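Long-range contacts in uncharacterized protein (Borrelia turicatae, PDB 5VJ4), which is of unknown function but is probably a surface lipoprotein of relapsing fever spirochetes, differentially regulated between tick and mammal and possibly able to bind lipid: residues R188-V193 with P219-F224; D236-L241 with N268-V273; A247-I252 with R280-Y285; K254-A259 with S324-T329. One frame throughout, in Å; residues are numbered along the deposited sequence.

Interaction 1: residues R188-V193 with P219-F224; sequences RYDGLV and PRFRKF
Y189, in the middle of helix 176-201, and F221, on the short helix 218-222, form a buried aromatic contact joining these two helices inside the protein. The pair is T-shaped: the edge of the Y189 ring is directed at the face of F221, the planes stand at 89° and the centroids lie 5.5 Å apart. With CG anti to the carbonyl carbon (chi1 -69°), the tyrosine ring is sent across to F221. Y189 CD2 sits 4.0 Å from F221 CE1, nearer the rim than the centre, while Y189 CB rests 3.7 Å from F221 CZ. Tyrosine suits this place, its flat ring offering an edge to F221 while its outer part meets R220 CB, 3.7 Å from Y189 CE2. R220 also brings its backbone O to the ring's edge; its guanidinium leads away to salt bridges with D283 and D245. D190 turns its carboxylate to Y126 and K163. The result is an edge-to-face aromatic pair in the interior of an all-helical protein, with F224 joining obliquely from the start of helix 224-229.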
loop_
_atom_site.group_PDB
_atom_site.type_symbol
_atom_site.label_atom_id
_atom_site.label_comp_id
_atom_site.label_asym_id
_atom_site.label_seq_id
_atom_site.Cartn_x
_atom_site.Cartn_y
_atom_site.Cartn_z
ATOM N N ARG A 188 -1.421 -4.308 12.525
ATOM C CA ARG A 188 -1.792 -4.388 11.109
ATOM C C ARG A 188 -2.889 -5.434 10.909
ATOM O O ARG A 188 -3.904 -5.165 10.263
ATOM C CB ARG A 188 -0.582 -4.678 10.218
ATOM C CG ARG A 188 0.583 -3.746 10.442
ATOM C CD ARG A 188 1.505 -3.642 9.245
ATOM N NE ARG A 188 2.693 -2.858 9.565
ATOM C CZ ARG A 188 3.728 -3.304 10.276
ATOM N NH1 ARG A 188 3.755 -4.556 10.760
ATOM N NH2 ARG A 188 4.737 -2.479 10.508
ATOM N N TYR A 189 -2.711 -6.598 11.526
ATOM C CA TYR A 189 -3.686 -7.647 11.388
ATOM C C TYR A 189 -5.051 -7.214 11.952
ATOM O O TYR A 189 -6.094 -7.440 11.282
ATOM C CB TYR A 189 -3.198 -8.930 12.022
ATOM C CG TYR A 189 -2.037 -9.648 11.350
ATOM C CD1 TYR A 189 -1.613 -9.340 10.058
ATOM C CD2 TYR A 189 -1.388 -10.690 12.018
ATOM C CE1 TYR A 189 -0.556 -10.034 9.468
ATOM C CE2 TYR A 189 -0.369 -11.398 11.424
ATOM C CZ TYR A 189 0.054 -11.064 10.158
ATOM O OH TYR A 189 1.094 -11.787 9.623
ATOM N N ASP A 190 -5.038 -6.560 13.130
ATOM C CA ASP A 190 -6.258 -5.938 13.698
ATOM C C ASP A 190 -6.977 -5.111 12.645
ATOM O O ASP A 190 -8.161 -5.348 12.345
ATOM C CB ASP A 190 -5.942 -5.052 14.907
ATOM C CG ASP A 190 -5.781 -5.845 16.207
ATOM O OD1 ASP A 190 -6.216 -7.018 16.262
ATOM O OD2 ASP A 190 -5.210 -5.289 17.179
ATOM N N GLY A 191 -6.230 -4.204 12.025
ATOM C CA GLY A 191 -6.788 -3.325 11.011
ATOM C C GLY A 191 -7.486 -4.104 9.944
ATOM O O GLY A 191 -8.624 -3.799 9.590
ATOM N N LEU A 192 -6.814 -5.144 9.451
ATOM C CA LEU A 192 -7.343 -5.904 8.324
ATOM C C LEU A 192 -8.623 -6.608 8.732
ATOM O O LEU A 192 -9.614 -6.591 7.987
ATOM C CB LEU A 192 -6.308 -6.873 7.797
ATOM C CG LEU A 192 -5.128 -6.231 7.051
ATOM C CD1 LEU A 192 -3.973 -7.193 7.058
ATOM C CD2 LEU A 192 -5.474 -5.875 5.638
ATOM N N VAL A 193 -8.618 -7.165 9.940
ATOM C CA VAL A 193 -9.808 -7.796 10.473
ATOM C C VAL A 193 -10.933 -6.784 10.598
ATOM O O VAL A 193 -12.035 -7.024 10.057
ATOM C CB VAL A 193 -9.538 -8.524 11.791
ATOM C CG1 VAL A 193 -10.819 -9.186 12.319
ATOM C CG2 VAL A 193 -8.459 -9.569 11.568
ATOM N N PRO A 219 -4.183 -18.705 11.587
ATOM C CA PRO A 219 -2.829 -19.120 11.285
ATOM C C PRO A 219 -1.806 -17.998 11.427
ATOM O O PRO A 219 -0.690 -18.243 11.920
ATOM C CB PRO A 219 -2.913 -19.477 9.812
ATOM C CG PRO A 219 -4.284 -19.973 9.632
ATOM C CD PRO A 219 -5.081 -19.047 10.468
ATOM N N ARG A 220 -2.192 -16.791 10.997
ATOM C CA ARG A 220 -1.261 -15.694 10.907
ATOM C C ARG A 220 -0.812 -15.244 12.291
ATOM O O ARG A 220 0.354 -14.869 12.470
ATOM C CB ARG A 220 -1.811 -14.559 10.039
ATOM C CG ARG A 220 -2.229 -15.024 8.645
ATOM C CD ARG A 220 -2.924 -13.926 7.835
ATOM N NE ARG A 220 -3.096 -14.306 6.444
ATOM C CZ ARG A 220 -4.142 -13.984 5.686
ATOM N NH1 ARG A 220 -5.136 -13.274 6.179
ATOM N NH2 ARG A 220 -4.217 -14.401 4.420
ATOM N N PHE A 221 -1.715 -15.339 13.267
ATOM C CA PHE A 221 -1.382 -15.035 14.661
ATOM C C PHE A 221 -0.615 -16.197 15.269
ATOM O O PHE A 221 0.450 -15.992 15.854
ATOM C CB PHE A 221 -2.631 -14.762 15.475
ATOM C CG PHE A 221 -3.178 -13.378 15.311
ATOM C CD1 PHE A 221 -2.478 -12.282 15.756
ATOM C CD2 PHE A 221 -4.437 -13.178 14.756
ATOM C CE1 PHE A 221 -2.998 -10.996 15.620
ATOM C CE2 PHE A 221 -4.966 -11.900 14.614
ATOM C CZ PHE A 221 -4.242 -10.805 15.044
ATOM N N ARG A 222 -1.144 -17.414 15.106
ATOM C CA ARG A 222 -0.479 -18.618 15.602
ATOM C C ARG A 222 0.997 -18.685 15.245
ATOM O O ARG A 222 1.819 -19.111 16.066
ATOM C CB ARG A 222 -1.160 -19.866 15.089
ATOM C CG ARG A 222 -1.997 -20.546 16.136
ATOM C CD ARG A 222 -2.323 -21.926 15.633
ATOM N NE ARG A 222 -3.402 -21.906 14.650
ATOM C CZ ARG A 222 -4.698 -21.817 14.945
ATOM N NH1 ARG A 222 -5.118 -21.714 16.228
ATOM N NH2 ARG A 222 -5.574 -21.840 13.938
ATOM N N LYS A 223 1.316 -18.203 14.044
ATOM C CA LYS A 223 2.650 -18.255 13.478
ATOM C C LYS A 223 3.707 -17.583 14.373
ATOM O O LYS A 223 4.893 -17.888 14.275
ATOM C CB LYS A 223 2.625 -17.667 12.052
ATOM C CG LYS A 223 3.832 -17.954 11.164
ATOM C CD LYS A 223 3.966 -19.441 10.853
ATOM C CE LYS A 223 4.780 -19.710 9.598
ATOM N NZ LYS A 223 6.088 -19.030 9.526
ATOM N N PHE A 224 3.280 -16.713 15.279
ATOM C CA PHE A 224 4.234 -16.015 16.139
ATOM C C PHE A 224 5.072 -16.979 16.960
ATOM O O PHE A 224 6.300 -16.839 17.031
ATOM C CB PHE A 224 3.513 -15.021 17.049
ATOM C CG PHE A 224 2.995 -13.817 16.334
ATOM C CD1 PHE A 224 2.785 -13.829 14.949
ATOM C CD2 PHE A 224 2.679 -12.675 17.042
ATOM C CE1 PHE A 224 2.290 -12.721 14.287
ATOM C CE2 PHE A 224 2.173 -11.564 16.386
ATOM C CZ PHE A 224 1.971 -11.596 15.012
#

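Interaction 2: residues D236-L241 with N268-V273; sequences DIYGWL and NVLNSV
The hydroxyl of Y238 is gripped by two nitrogens, N267 ND2 and K263 NZ, from the first turns of helix 263-301, while CE1 of its ring lies obliquely 4.1 Å from L270 CD1 on the next turn. I237 makes the central apolar contact. Its CG1 lies between the backbone N and the carbonyl carbon (chi1 68°), which carries CD1 to within 3.7 Å of L270 CD1, the two side chains crossing at about a right angle. Both branches also lie against the amide of N271, I237 CG1 3.6 Å from N271 ND2 and I237 CG2 3.8 Å from N271 CG. That amide has a polar task as well: N271 ND2 gives a weak hydrogen bond to D236 OD1 at 3.4 Å, with carboxylate and amide nearly coplanar, 17° apart. Asparagine suits this boundary, since its amide offers a donor to the acid and one flat side to the isoleucine. The loop is laid across the early part of helix 263-301, with I249 of helix 243-256 touching both Y238 and L270, W240 reaching back to L182 and M185 of helix 176-201, and N271 O accepting from R188 of the second subunit.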
loop_
_atom_site.group_PDB
_atom_site.type_symbol
_atom_site.label_atom_id
_atom_site.label_comp_id
_atom_site.label_asym_id
_atom_site.label_seq_id
_atom_site.Cartn_x
_atom_site.Cartn_y
_atom_site.Cartn_z
ATOM N N ASP A 236 11.829 -11.705 5.874
ATOM C CA ASP A 236 11.251 -12.130 4.625
ATOM C C ASP A 236 9.746 -12.178 4.782
ATOM O O ASP A 236 9.236 -12.671 5.797
ATOM C CB ASP A 236 11.784 -13.513 4.231
ATOM C CG ASP A 236 11.636 -13.810 2.734
ATOM O OD1 ASP A 236 11.527 -12.875 1.896
ATOM O OD2 ASP A 236 11.646 -15.008 2.402
ATOM N N ILE A 237 9.031 -11.683 3.781
ATOM C CA ILE A 237 7.584 -11.726 3.867
ATOM C C ILE A 237 7.099 -13.178 4.022
ATOM O O ILE A 237 6.197 -13.436 4.817
ATOM C CB ILE A 237 6.886 -10.948 2.742
ATOM C CG1 ILE A 237 7.103 -11.638 1.409
ATOM C CG2 ILE A 237 7.356 -9.491 2.686
ATOM C CD1 ILE A 237 5.886 -12.421 0.979
ATOM N N TYR A 238 7.739 -14.132 3.344
ATOM C CA TYR A 238 7.315 -15.550 3.487
ATOM C C TYR A 238 7.486 -16.053 4.921
ATOM O O TYR A 238 6.925 -17.075 5.284
ATOM C CB TYR A 238 8.075 -16.490 2.548
ATOM C CG TYR A 238 7.772 -16.400 1.064
ATOM C CD1 TYR A 238 8.180 -15.295 0.292
ATOM C CD2 TYR A 238 7.098 -17.427 0.420
ATOM C CE1 TYR A 238 7.894 -15.225 -1.081
ATOM C CE2 TYR A 238 6.815 -17.370 -0.952
ATOM C CZ TYR A 238 7.220 -16.287 -1.694
ATOM O OH TYR A 238 6.934 -16.268 -3.048
ATOM N N GLY A 239 8.257 -15.333 5.738
ATOM C CA GLY A 239 8.498 -15.749 7.115
ATOM C C GLY A 239 7.255 -15.616 7.947
ATOM O O GLY A 239 7.115 -16.292 8.956
ATOM N N TRP A 240 6.354 -14.741 7.512
ATOM C CA TRP A 240 5.115 -14.457 8.230
ATOM C C TRP A 240 3.917 -15.260 7.774
ATOM O O TRP A 240 2.927 -15.362 8.505
ATOM C CB TRP A 240 4.788 -13.008 8.044
ATOM C CG TRP A 240 5.809 -12.100 8.546
ATOM C CD1 TRP A 240 6.880 -11.623 7.859
ATOM C CD2 TRP A 240 5.843 -11.484 9.839
ATOM N NE1 TRP A 240 7.595 -10.737 8.647
ATOM C CE2 TRP A 240 6.976 -10.639 9.868
ATOM C CE3 TRP A 240 5.019 -11.556 10.975
ATOM C CZ2 TRP A 240 7.313 -9.883 10.994
ATOM C CZ3 TRP A 240 5.352 -10.797 12.098
ATOM C CH2 TRP A 240 6.490 -9.972 12.099
ATOM N N LEU A 241 3.999 -15.790 6.556
ATOM C CA LEU A 241 2.964 -16.646 5.961
ATOM C C LEU A 241 2.948 -18.018 6.587
ATOM O O LEU A 241 4.006 -18.600 6.824
ATOM C CB LEU A 241 3.200 -16.806 4.455
ATOM C CG LEU A 241 3.410 -15.483 3.683
ATOM C CD1 LEU A 241 3.536 -15.671 2.190
ATOM C CD2 LEU A 241 2.288 -14.510 3.937
ATOM N N ASN A 268 10.127 -9.562 -5.419
ATOM C CA ASN A 268 10.499 -8.218 -5.051
ATOM C C ASN A 268 9.300 -7.318 -4.783
ATOM O O ASN A 268 9.315 -6.522 -3.829
ATOM C CB ASN A 268 11.481 -7.537 -6.006
ATOM C CG ASN A 268 11.945 -6.163 -5.457
ATOM O OD1 ASN A 268 12.330 -5.253 -6.195
ATOM N ND2 ASN A 268 11.868 -6.004 -4.133
ATOM N N VAL A 269 8.255 -7.448 -5.588
ATOM C CA VAL A 269 7.064 -6.624 -5.306
ATOM C C VAL A 269 6.436 -7.008 -3.979
ATOM O O VAL A 269 6.018 -6.126 -3.220
ATOM C CB VAL A 269 6.028 -6.536 -6.437
ATOM C CG1 VAL A 269 6.667 -5.964 -7.670
ATOM C CG2 VAL A 269 5.626 -7.892 -6.835
ATOM N N LEU A 270 6.441 -8.301 -3.663
ATOM C CA LEU A 270 5.925 -8.718 -2.371
ATOM C C LEU A 270 6.684 -8.037 -1.251
ATOM O O LEU A 270 6.087 -7.497 -0.345
ATOM C CB LEU A 270 6.012 -10.210 -2.208
ATOM C CG LEU A 270 5.262 -11.120 -3.175
ATOM C CD1 LEU A 270 5.170 -12.523 -2.604
ATOM C CD2 LEU A 270 3.871 -10.645 -3.512
ATOM N N ASN A 271 8.006 -8.045 -1.350
ATOM C CA ASN A 271 8.809 -7.424 -0.337
ATOM C C ASN A 271 8.683 -5.929 -0.272
ATOM O O ASN A 271 8.804 -5.339 0.804
ATOM C CB ASN A 271 10.256 -7.876 -0.381
ATOM C CG ASN A 271 10.506 -9.050 0.585
ATOM O OD1 ASN A 271 10.929 -8.838 1.721
ATOM N ND2 ASN A 271 10.181 -10.284 0.158
ATOM N N SER A 272 8.398 -5.302 -1.402
ATOM C CA SER A 272 8.332 -3.843 -1.375
ATOM C C SER A 272 7.052 -3.428 -0.657
ATOM O O SER A 272 7.017 -2.520 0.199
ATOM C CB SER A 272 8.359 -3.281 -2.782
ATOM O OG SER A 272 9.293 -3.973 -3.578
ATOM N N VAL A 273 6.010 -4.157 -1.000
ATOM C CA VAL A 273 4.675 -3.869 -0.552
ATOM C C VAL A 273 4.507 -4.235 0.933
ATOM O O VAL A 273 3.810 -3.547 1.667
ATOM C CB VAL A 273 3.724 -4.649 -1.476
ATOM C CG1 VAL A 273 2.562 -5.255 -0.739
ATOM C CG2 VAL A 273 3.297 -3.759 -2.613
#

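Interaction 3: residues A247-I252 with R280-Y285; sequences ATINEI and RMIDIY
Apolar contacts make up most of this crossing, through T248, I249 and I252 on helix 243-256 and M281, I282 and Y285 on helix 263-301. T248 places its methyl, CG2, anti to the backbone N, where it lies 3.6 Å from I282 CG2 and meets the Y285 ring obliquely, 3.5 Å from Y285 CD2; its OG1 turns instead to R286 and the carbonyl of D244. I249 CG1 is 3.6 Å from I282 CD1, and I249 CD1 touches the CE methyl of M281, a selenomethionine in this crystal. I252 meets that methyl tip to tip. The flexible M281 chain, bent at chi3, suits a place between two isoleucines.

A CH-pi contact comes next: I252 CG1 stands over the centre of the Y285 ring, 3.9 Å from the centroid and 8° off its normal. The one hydrogen bond across the pair runs from Y285 OH to E251 OE1 at the ring's edge, its modelled length being too short to trust. The short segments cross at 78°, their axes 10.2 Å apart at closest approach, a near-orthogonal helix crossing in this all-helical fold.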
loop_
_atom_site.group_PDB
_atom_site.type_symbol
_atom_site.label_atom_id
_atom_site.label_comp_id
_atom_site.label_asym_id
_atom_site.label_seq_id
_atom_site.Cartn_x
_atom_site.Cartn_y
_atom_site.Cartn_z
ATOM N N ALA A 247 0.749 -21.731 0.193
ATOM C CA ALA A 247 -0.045 -22.322 -0.902
ATOM C C ALA A 247 -0.603 -21.265 -1.829
ATOM O O ALA A 247 -0.318 -21.278 -3.038
ATOM C CB ALA A 247 -1.160 -23.207 -0.375
ATOM N N THR A 248 -1.332 -20.301 -1.259
ATOM C CA THR A 248 -1.984 -19.289 -2.092
ATOM C C THR A 248 -0.969 -18.497 -2.892
ATOM O O THR A 248 -1.130 -18.312 -4.107
ATOM C CB THR A 248 -2.873 -18.340 -1.293
ATOM O OG1 THR A 248 -3.749 -19.095 -0.467
ATOM C CG2 THR A 248 -3.704 -17.529 -2.233
ATOM N N ILE A 249 0.094 -18.059 -2.219
ATOM C CA ILE A 249 1.106 -17.297 -2.927
ATOM C C ILE A 249 1.710 -18.097 -4.067
ATOM O O ILE A 249 1.929 -17.555 -5.148
ATOM C CB ILE A 249 2.179 -16.732 -2.006
ATOM C CG1 ILE A 249 1.672 -15.485 -1.315
ATOM C CG2 ILE A 249 3.369 -16.280 -2.825
ATOM C CD1 ILE A 249 1.570 -14.283 -2.237
ATOM N N ASN A 250 1.920 -19.388 -3.847
ATOM C CA ASN A 250 2.539 -20.203 -4.895
ATOM C C ASN A 250 1.638 -20.182 -6.106
ATOM O O ASN A 250 2.070 -19.847 -7.235
ATOM C CB ASN A 250 2.909 -21.629 -4.422
ATOM C CG ASN A 250 4.170 -21.656 -3.510
ATOM O OD1 ASN A 250 5.011 -20.720 -3.481
ATOM N ND2 ASN A 250 4.295 -22.733 -2.757
ATOM N N GLU A 251 0.362 -20.427 -5.833
ATOM C CA GLU A 251 -0.631 -20.424 -6.876
ATOM C C GLU A 251 -0.662 -19.091 -7.631
ATOM O O GLU A 251 -0.653 -19.072 -8.871
ATOM C CB GLU A 251 -1.949 -20.737 -6.255
ATOM C CG GLU A 251 -3.051 -20.990 -7.249
ATOM C CD GLU A 251 -4.359 -21.238 -6.536
ATOM O OE1 GLU A 251 -5.412 -20.843 -7.069
ATOM O OE2 GLU A 251 -4.324 -21.843 -5.434
ATOM N N ILE A 252 -0.658 -17.988 -6.883
ATOM C CA ILE A 252 -0.664 -16.663 -7.494
ATOM C C ILE A 252 0.583 -16.480 -8.368
ATOM O O ILE A 252 0.499 -15.964 -9.500
ATOM C CB ILE A 252 -0.801 -15.552 -6.430
ATOM C CG1 ILE A 252 -2.196 -15.601 -5.792
ATOM C CG2 ILE A 252 -0.516 -14.177 -7.035
ATOM C CD1 ILE A 252 -2.496 -14.462 -4.841
ATOM N N ARG A 280 -3.579 -9.159 2.410
ATOM C CA ARG A 280 -4.856 -8.742 1.906
ATOM C C ARG A 280 -5.103 -9.209 0.464
ATOM O O ARG A 280 -6.189 -9.647 0.130
ATOM C CB ARG A 280 -5.009 -7.260 2.036
ATOM C CG ARG A 280 -6.411 -6.847 1.752
ATOM C CD ARG A 280 -6.621 -5.399 2.090
ATOM N NE ARG A 280 -8.028 -5.076 1.859
ATOM C CZ ARG A 280 -8.499 -4.583 0.720
ATOM N NH1 ARG A 280 -9.786 -4.324 0.614
ATOM N NH2 ARG A 280 -7.681 -4.341 -0.311
HETATM N N MSE A 281 -4.082 -9.157 -0.375
HETATM C CA MSE A 281 -4.229 -9.646 -1.738
HETATM C C MSE A 281 -4.534 -11.112 -1.714
HETATM O O MSE A 281 -5.200 -11.596 -2.595
HETATM C CB MSE A 281 -2.942 -9.416 -2.469
HETATM C CG MSE A 281 -3.009 -10.078 -3.828
HETATM SE SE MSE A 281 -1.173 -10.222 -4.572
HETATM C CE MSE A 281 -0.421 -11.806 -3.710
ATOM N N ILE A 282 -4.075 -11.815 -0.689
ATOM C CA ILE A 282 -4.311 -13.258 -0.567
ATOM C C ILE A 282 -5.776 -13.567 -0.235
ATOM O O ILE A 282 -6.377 -14.457 -0.864
ATOM C CB ILE A 282 -3.380 -13.918 0.495
ATOM C CG1 ILE A 282 -1.914 -13.764 0.094
ATOM C CG2 ILE A 282 -3.706 -15.394 0.699
ATOM C CD1 ILE A 282 -0.945 -14.479 1.005
ATOM N N ASP A 283 -6.327 -12.856 0.764
ATOM C CA ASP A 283 -7.734 -12.986 1.127
ATOM C C ASP A 283 -8.586 -12.696 -0.113
ATOM O O ASP A 283 -9.465 -13.499 -0.472
ATOM C CB ASP A 283 -8.128 -12.017 2.255
ATOM C CG ASP A 283 -7.307 -12.191 3.539
ATOM O OD1 ASP A 283 -6.755 -13.305 3.802
ATOM O OD2 ASP A 283 -7.249 -11.181 4.300
ATOM N N ILE A 284 -8.303 -11.582 -0.799
ATOM C CA ILE A 284 -9.146 -11.209 -1.916
ATOM C C ILE A 284 -9.127 -12.310 -2.967
ATOM O O ILE A 284 -10.177 -12.739 -3.419
ATOM C CB ILE A 284 -8.697 -9.888 -2.515
ATOM C CG1 ILE A 284 -9.142 -8.741 -1.613
ATOM C CG2 ILE A 284 -9.246 -9.738 -3.922
ATOM C CD1 ILE A 284 -8.195 -7.547 -1.579
ATOM N N TYR A 285 -7.925 -12.772 -3.313
ATOM C CA TYR A 285 -7.758 -13.796 -4.310
ATOM C C TYR A 285 -8.573 -15.033 -3.951
ATOM O O TYR A 285 -9.206 -15.643 -4.806
ATOM C CB TYR A 285 -6.296 -14.188 -4.433
ATOM C CG TYR A 285 -6.088 -15.357 -5.366
ATOM C CD1 TYR A 285 -6.135 -15.181 -6.748
ATOM C CD2 TYR A 285 -5.889 -16.642 -4.865
ATOM C CE1 TYR A 285 -5.972 -16.247 -7.611
ATOM C CE2 TYR A 285 -5.744 -17.718 -5.706
ATOM C CZ TYR A 285 -5.778 -17.509 -7.077
ATOM O OH TYR A 285 -5.601 -18.570 -7.917
#

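Interaction 4: residues K254-A259 with S324-T329; sequences KIVINA and SNIRGT
R327 reaches across to the end of the opposing helix and bonds to the carbonyl of I255. From CB its chain sets out beside the backbone N (chi1 -71°), and CG comes 3.5 Å from I255 O and 4.2 Å from V256 CA. CD runs on past the same oxygen at 3.6 Å, and a bend at chi3 then turns NE to bond it at 3.1 Å. The N-H...O angle is 147°, and the nitrogen approaches nearly along the C=O axis, with the oxygen close to the guanidinium plane. CZ already lies beyond this bond, 4.1 Å from the oxygen.

Arginine is apt here because its methylene chain can lie against the backbone while its NE still donates. Helix 243-256 ends at V256, so the I255 carbonyl has no further helical turn to supply an amide, and a positive group at this C-terminal end is probably favoured by the helix dipole.

Beneath the arginine the contact becomes apolar. V256 CG2 meets I326 CG2 at 3.6 Å, the side chains crossing at about a right angle, while I255 CG2 lies more loosely, 4.3 Å from I326 CD1. Beta-branched residues give these helices compact, stiff surfaces where they approach. The last turn of helix 243-256 is thereby set against helix 308-334, with Y285 of helix 263-301 touching I255 and with Y323 and F330 of helix 308-334 adding to the apolar layer.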
loop_
_atom_site.group_PDB
_atom_site.type_symbol
_atom_site.label_atom_id
_atom_site.label_comp_id
_atom_site.label_asym_id
_atom_site.label_seq_id
_atom_site.Cartn_x
_atom_site.Cartn_y
_atom_site.Cartn_z
ATOM N N LYS A 254 2.357 -18.863 -9.948
ATOM C CA LYS A 254 2.115 -19.592 -11.215
ATOM C C LYS A 254 1.269 -18.783 -12.209
ATOM O O LYS A 254 1.564 -18.752 -13.389
ATOM C CB LYS A 254 1.510 -20.997 -11.029
ATOM C CG LYS A 254 2.115 -21.823 -9.914
ATOM C CD LYS A 254 2.028 -23.296 -10.264
ATOM C CE LYS A 254 2.991 -24.091 -9.394
ATOM N NZ LYS A 254 4.420 -23.793 -9.714
ATOM N N ILE A 255 0.242 -18.096 -11.730
ATOM C CA ILE A 255 -0.488 -17.180 -12.610
ATOM C C ILE A 255 0.425 -16.093 -13.194
ATOM O O ILE A 255 0.282 -15.733 -14.361
ATOM C CB ILE A 255 -1.714 -16.567 -11.904
ATOM C CG1 ILE A 255 -2.722 -17.666 -11.546
ATOM C CG2 ILE A 255 -2.381 -15.494 -12.764
ATOM C CD1 ILE A 255 -3.765 -17.259 -10.518
ATOM N N VAL A 256 1.383 -15.613 -12.408
ATOM C CA VAL A 256 2.171 -14.437 -12.792
ATOM C C VAL A 256 3.483 -14.736 -13.543
ATOM O O VAL A 256 3.806 -14.075 -14.531
ATOM C CB VAL A 256 2.467 -13.574 -11.550
ATOM C CG1 VAL A 256 3.273 -12.353 -11.916
ATOM C CG2 VAL A 256 1.174 -13.152 -10.907
ATOM N N ILE A 257 4.236 -15.708 -13.053
ATOM C CA ILE A 257 5.569 -15.996 -13.568
ATOM C C ILE A 257 5.582 -16.523 -15.005
ATOM O O ILE A 257 4.821 -17.408 -15.380
ATOM C CB ILE A 257 6.346 -16.896 -12.587
ATOM C CG1 ILE A 257 6.363 -16.180 -11.237
ATOM C CG2 ILE A 257 7.771 -17.156 -13.049
ATOM C CD1 ILE A 257 7.089 -16.922 -10.164
ATOM N N ASN A 258 6.487 -15.937 -15.773
ATOM C CA ASN A 258 6.638 -16.093 -17.205
ATOM C C ASN A 258 8.045 -16.460 -17.591
ATOM O O ASN A 258 8.938 -16.560 -16.748
ATOM C CB ASN A 258 6.447 -14.722 -17.827
ATOM C CG ASN A 258 5.130 -14.553 -18.470
ATOM O OD1 ASN A 258 4.195 -15.305 -18.215
ATOM N ND2 ASN A 258 5.027 -13.543 -19.318
ATOM N N ALA A 259 8.257 -16.600 -18.891
ATOM C CA ALA A 259 9.602 -16.586 -19.404
ATOM C C ALA A 259 10.140 -15.151 -19.258
ATOM O O ALA A 259 11.286 -14.967 -18.881
ATOM C CB ALA A 259 9.620 -17.047 -20.836
ATOM N N SER A 324 -5.510 -11.866 -15.995
ATOM C CA SER A 324 -4.861 -10.763 -16.694
ATOM C C SER A 324 -4.613 -9.556 -15.788
ATOM O O SER A 324 -3.534 -8.964 -15.843
ATOM C CB SER A 324 -5.652 -10.369 -17.950
ATOM O OG SER A 324 -5.383 -9.034 -18.329
ATOM N N ASN A 325 -5.596 -9.193 -14.962
ATOM C CA ASN A 325 -5.417 -8.090 -14.007
ATOM C C ASN A 325 -4.225 -8.382 -13.098
ATOM O O ASN A 325 -3.453 -7.470 -12.796
ATOM C CB ASN A 325 -6.680 -7.855 -13.164
ATOM C CG ASN A 325 -7.723 -6.981 -13.853
ATOM O OD1 ASN A 325 -7.793 -6.915 -15.061
ATOM N ND2 ASN A 325 -8.553 -6.324 -13.067
ATOM N N ILE A 326 -4.059 -9.648 -12.692
ATOM C CA ILE A 326 -2.991 -10.016 -11.764
ATOM C C ILE A 326 -1.628 -9.789 -12.431
ATOM O O ILE A 326 -0.806 -9.007 -11.938
ATOM C CB ILE A 326 -3.132 -11.455 -11.236
ATOM C CG1 ILE A 326 -4.494 -11.677 -10.590
ATOM C CG2 ILE A 326 -2.053 -11.755 -10.211
ATOM C CD1 ILE A 326 -4.727 -13.112 -10.135
ATOM N N ARG A 327 -1.421 -10.443 -13.575
ATOM C CA ARG A 327 -0.200 -10.278 -14.359
ATOM C C ARG A 327 0.127 -8.792 -14.573
ATOM O O ARG A 327 1.244 -8.346 -14.253
ATOM C CB ARG A 327 -0.312 -11.004 -15.695
ATOM C CG ARG A 327 -0.279 -12.496 -15.558
ATOM C CD ARG A 327 -0.196 -13.203 -16.899
ATOM N NE ARG A 327 -0.961 -14.455 -16.849
ATOM C CZ ARG A 327 -2.087 -14.688 -17.524
ATOM N NH1 ARG A 327 -2.599 -13.773 -18.349
ATOM N NH2 ARG A 327 -2.691 -15.861 -17.387
ATOM N N GLY A 328 -0.859 -8.040 -15.080
ATOM C CA GLY A 328 -0.703 -6.598 -15.347
ATOM C C GLY A 328 -0.265 -5.776 -14.132
ATOM O O GLY A 328 0.535 -4.845 -14.249
ATOM N N THR A 329 -0.785 -6.112 -12.955
ATOM C CA THR A 329 -0.495 -5.289 -11.811
ATOM C C THR A 329 0.939 -5.568 -11.346
ATOM O O THR A 329 1.655 -4.654 -10.939
ATOM C CB THR A 329 -1.578 -5.396 -10.702
ATOM O OG1 THR A 329 -1.478 -4.272 -9.820
ATOM C CG2 THR A 329 -1.447 -6.663 -9.877
#

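How the interactions relate
Interactions 1 and 3 are the interior contacts, built mainly from rings and branched aliphatic groups: interaction 1 has no hydrogen bond across it and interaction 3 has one at its rim. Interactions 2 and 4 lie farther out, with one hydrogen bond each between their segments. Interactions 2 and 3 share helix 263-301, interactions 3 and 4 share helix 243-256, and I249 and Y285 pass apolar packing along this series. Interaction 1 belongs to the neighbouring helices, joined to interaction 3 by a salt bridge and to interaction 2 by K223 reaching the carbonyl of G239. Interactions 1 and 2 meet the second subunit through R188 and the carbonyl of N271, and interaction 3 through R280, packed on F339 of that subunit; interaction 4 touches no other chain of the assembly.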